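Local atomic coordinates of 373aa long hypothetical citrate synthase (Sulfolobus tokodaii, PDB entry 1VGP), a protein that is of unproven function but belongs to the largely helical citrate synthase family. Residues A[240-243]-A[248-251]. Residues are numbered along the deposited sequence; the frame is centred on the assembly and turned at random.
Sequences LNRL and RIMG
Ile249 meets helix 235-244 through the end of its side chain, which reaches both Leu243 and Arg242. Its CG1 lies 3.9 Å from CD2 of Leu243, and the two branched chains cross at about a right angle. With CG1 anti to its own carbonyl carbon (chi1 -60°), Ile249 also brings CD1 to the aliphatic root of Arg242, 4.0 Å from CB; here the two side chains run past each other in opposite senses. Ile249 itself has extended backbone angles, which a beta-branched side chain readily accepts, and the long stem of an arginine can pack against it while its charged end travels on. Leu243 and Ile249 both touch Leu300 as well, so helix 281-300 adds to the apolar patch.

This is local packing in the mainly helical citrate synthase fold: helix 235-244 ends, and the chain turns back within a few residues so that 248-251 passes beside its last turn, at the surface, the centre of the contact about 24 Å from the centre of the chain.

The charged end of Arg242 lies beside the backbone of the loop. CG stands anti to the backbone N (chi1 -152°), and bends at chi2 and chi3 carry the guanidinium to the carbonyl of Arg248. NH2 of Arg242 is modelled near Arg248 O, which lies oblique to the guanidinium and is badly angled for a hydrogen bond, so this detail is doubtful at 2.7 Å resolution. The methyl CE of Met250 comes to 4.3 Å from NH2 of Arg242, likewise oblique to the guanidinium; the flexible thioether chain additionally touches Glu221 and Ala222 of helix 221-228.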
ATOM      1  N   LEU A 240       8.028  -5.744  38.703  1.00 36.98           N
ATOM      2  CA  LEU A 240       7.663  -7.001  39.332  1.00 35.64           C
ATOM      3  C   LEU A 240       6.154  -7.119  39.402  1.00 36.07           C
ATOM      4  O   LEU A 240       5.592  -8.210  39.264  1.00 36.22           O
ATOM      5  CB  LEU A 240       8.286  -7.095  40.732  1.00 32.92           C
ATOM      6  CG  LEU A 240       9.457  -8.086  40.886  1.00 30.21           C
ATOM      7  CD1 LEU A 240      10.115  -8.380  39.534  1.00 27.22           C
ATOM      8  CD2 LEU A 240      10.465  -7.519  41.849  1.00 28.39           C
ATOM      9  N   ASN A 241       5.480  -5.993  39.587  1.00 37.72           N
ATOM     10  CA  ASN A 241       4.031  -6.008  39.531  1.00 38.67           C
ATOM     11  C   ASN A 241       3.557  -6.403  38.141  1.00 39.05           C
ATOM     12  O   ASN A 241       2.592  -7.152  37.984  1.00 40.53           O
ATOM     13  CB  ASN A 241       3.463  -4.644  39.890  1.00 40.62           C
ATOM     14  CG  ASN A 241       1.949  -4.669  39.967  1.00 45.43           C
ATOM     15  OD1 ASN A 241       1.261  -4.090  39.125  1.00 44.34           O
ATOM     16  ND2 ASN A 241       1.419  -5.372  40.973  1.00 46.27           N
ATOM     17  N   ARG A 242       4.242  -5.892  37.131  1.00 38.27           N
ATOM     18  CA  ARG A 242       3.858  -6.143  35.759  1.00 38.58           C
ATOM     19  C   ARG A 242       4.002  -7.637  35.453  1.00 40.06           C
ATOM     20  O   ARG A 242       3.127  -8.249  34.838  1.00 39.13           O
ATOM     21  CB  ARG A 242       4.755  -5.312  34.843  1.00 41.09           C
ATOM     22  CG  ARG A 242       4.148  -4.927  33.520  1.00 44.02           C
ATOM     23  CD  ARG A 242       4.247  -3.437  33.275  1.00 46.87           C
ATOM     24  NE  ARG A 242       3.002  -2.978  32.684  1.00 49.12           N
ATOM     25  CZ  ARG A 242       2.651  -3.229  31.433  1.00 47.11           C
ATOM     26  NH1 ARG A 242       1.374  -3.186  31.066  1.00 53.11           N
ATOM     27  NH2 ARG A 242       3.583  -3.504  30.541  1.00 48.89           N
ATOM     28  N   LEU A 243       5.103  -8.226  35.907  1.00 41.62           N
ATOM     29  CA  LEU A 243       5.425  -9.610  35.576  1.00 41.69           C
ATOM     30  C   LEU A 243       4.485 -10.588  36.264  1.00 44.72           C
ATOM     31  O   LEU A 243       4.162 -11.648  35.723  1.00 45.36           O
ATOM     32  CB  LEU A 243       6.868  -9.937  35.978  1.00 38.68           C
ATOM     33  CG  LEU A 243       7.952  -9.184  35.206  1.00 36.38           C
ATOM     34  CD1 LEU A 243       9.298  -9.431  35.849  1.00 34.75           C
ATOM     35  CD2 LEU A 243       7.948  -9.630  33.754  1.00 31.38           C
ATOM     36  N   ARG A 248       3.523  -7.540  29.465  1.00 46.66           N
ATOM     37  CA  ARG A 248       4.783  -7.333  28.744  1.00 48.05           C
ATOM     38  C   ARG A 248       5.656  -6.232  29.369  1.00 46.00           C
ATOM     39  O   ARG A 248       5.157  -5.320  30.024  1.00 44.90           O
ATOM     40  CB  ARG A 248       4.479  -6.994  27.279  1.00 54.26           C
ATOM     41  CG  ARG A 248       5.654  -7.195  26.323  1.00 64.28           C
ATOM     42  CD  ARG A 248       5.992  -8.683  26.118  1.00 72.20           C
ATOM     43  NE  ARG A 248       6.524  -9.321  27.329  1.00 77.01           N
ATOM     44  CZ  ARG A 248       7.818  -9.485  27.598  1.00 76.72           C
ATOM     45  NH1 ARG A 248       8.738  -9.109  26.719  1.00 75.12           N
ATOM     46  NH2 ARG A 248       8.187 -10.022  28.757  1.00 76.93           N
ATOM     47  N   ILE A 249       6.966  -6.329  29.172  1.00 44.31           N
ATOM     48  CA  ILE A 249       7.868  -5.238  29.518  1.00 42.59           C
ATOM     49  C   ILE A 249       8.313  -4.541  28.246  1.00 42.17           C
ATOM     50  O   ILE A 249       9.048  -5.117  27.453  1.00 44.67           O
ATOM     51  CB  ILE A 249       9.125  -5.746  30.252  1.00 40.46           C
ATOM     52  CG1 ILE A 249       8.723  -6.463  31.548  1.00 40.53           C
ATOM     53  CG2 ILE A 249      10.059  -4.580  30.554  1.00 40.75           C
ATOM     54  CD1 ILE A 249       8.024  -5.574  32.578  1.00 36.69           C
ATOM     55  N   MET A 250       7.856  -3.307  28.056  1.00 41.09           N
ATOM     56  CA  MET A 250       8.118  -2.558  26.831  1.00 39.32           C
ATOM     57  C   MET A 250       9.604  -2.466  26.545  1.00 38.42           C
ATOM     58  O   MET A 250      10.405  -2.198  27.443  1.00 37.92           O
ATOM     59  CB  MET A 250       7.533  -1.151  26.941  1.00 43.27           C
ATOM     60  CG  MET A 250       6.115  -1.120  27.483  1.00 49.17           C
ATOM     61  SD  MET A 250       4.994  -2.133  26.497  1.00 56.48           S
ATOM     62  CE  MET A 250       3.445  -1.284  26.822  1.00 56.03           C
ATOM     63  N   GLY A 251       9.967  -2.695  25.287  1.00 37.61           N
ATOM     64  CA  GLY A 251      11.361  -2.636  24.888  1.00 37.45           C
ATOM     65  C   GLY A 251      12.115  -3.919  25.176  1.00 37.85           C
ATOM     66  O   GLY A 251      13.344  -3.961  25.099  1.00 37.29           O
TER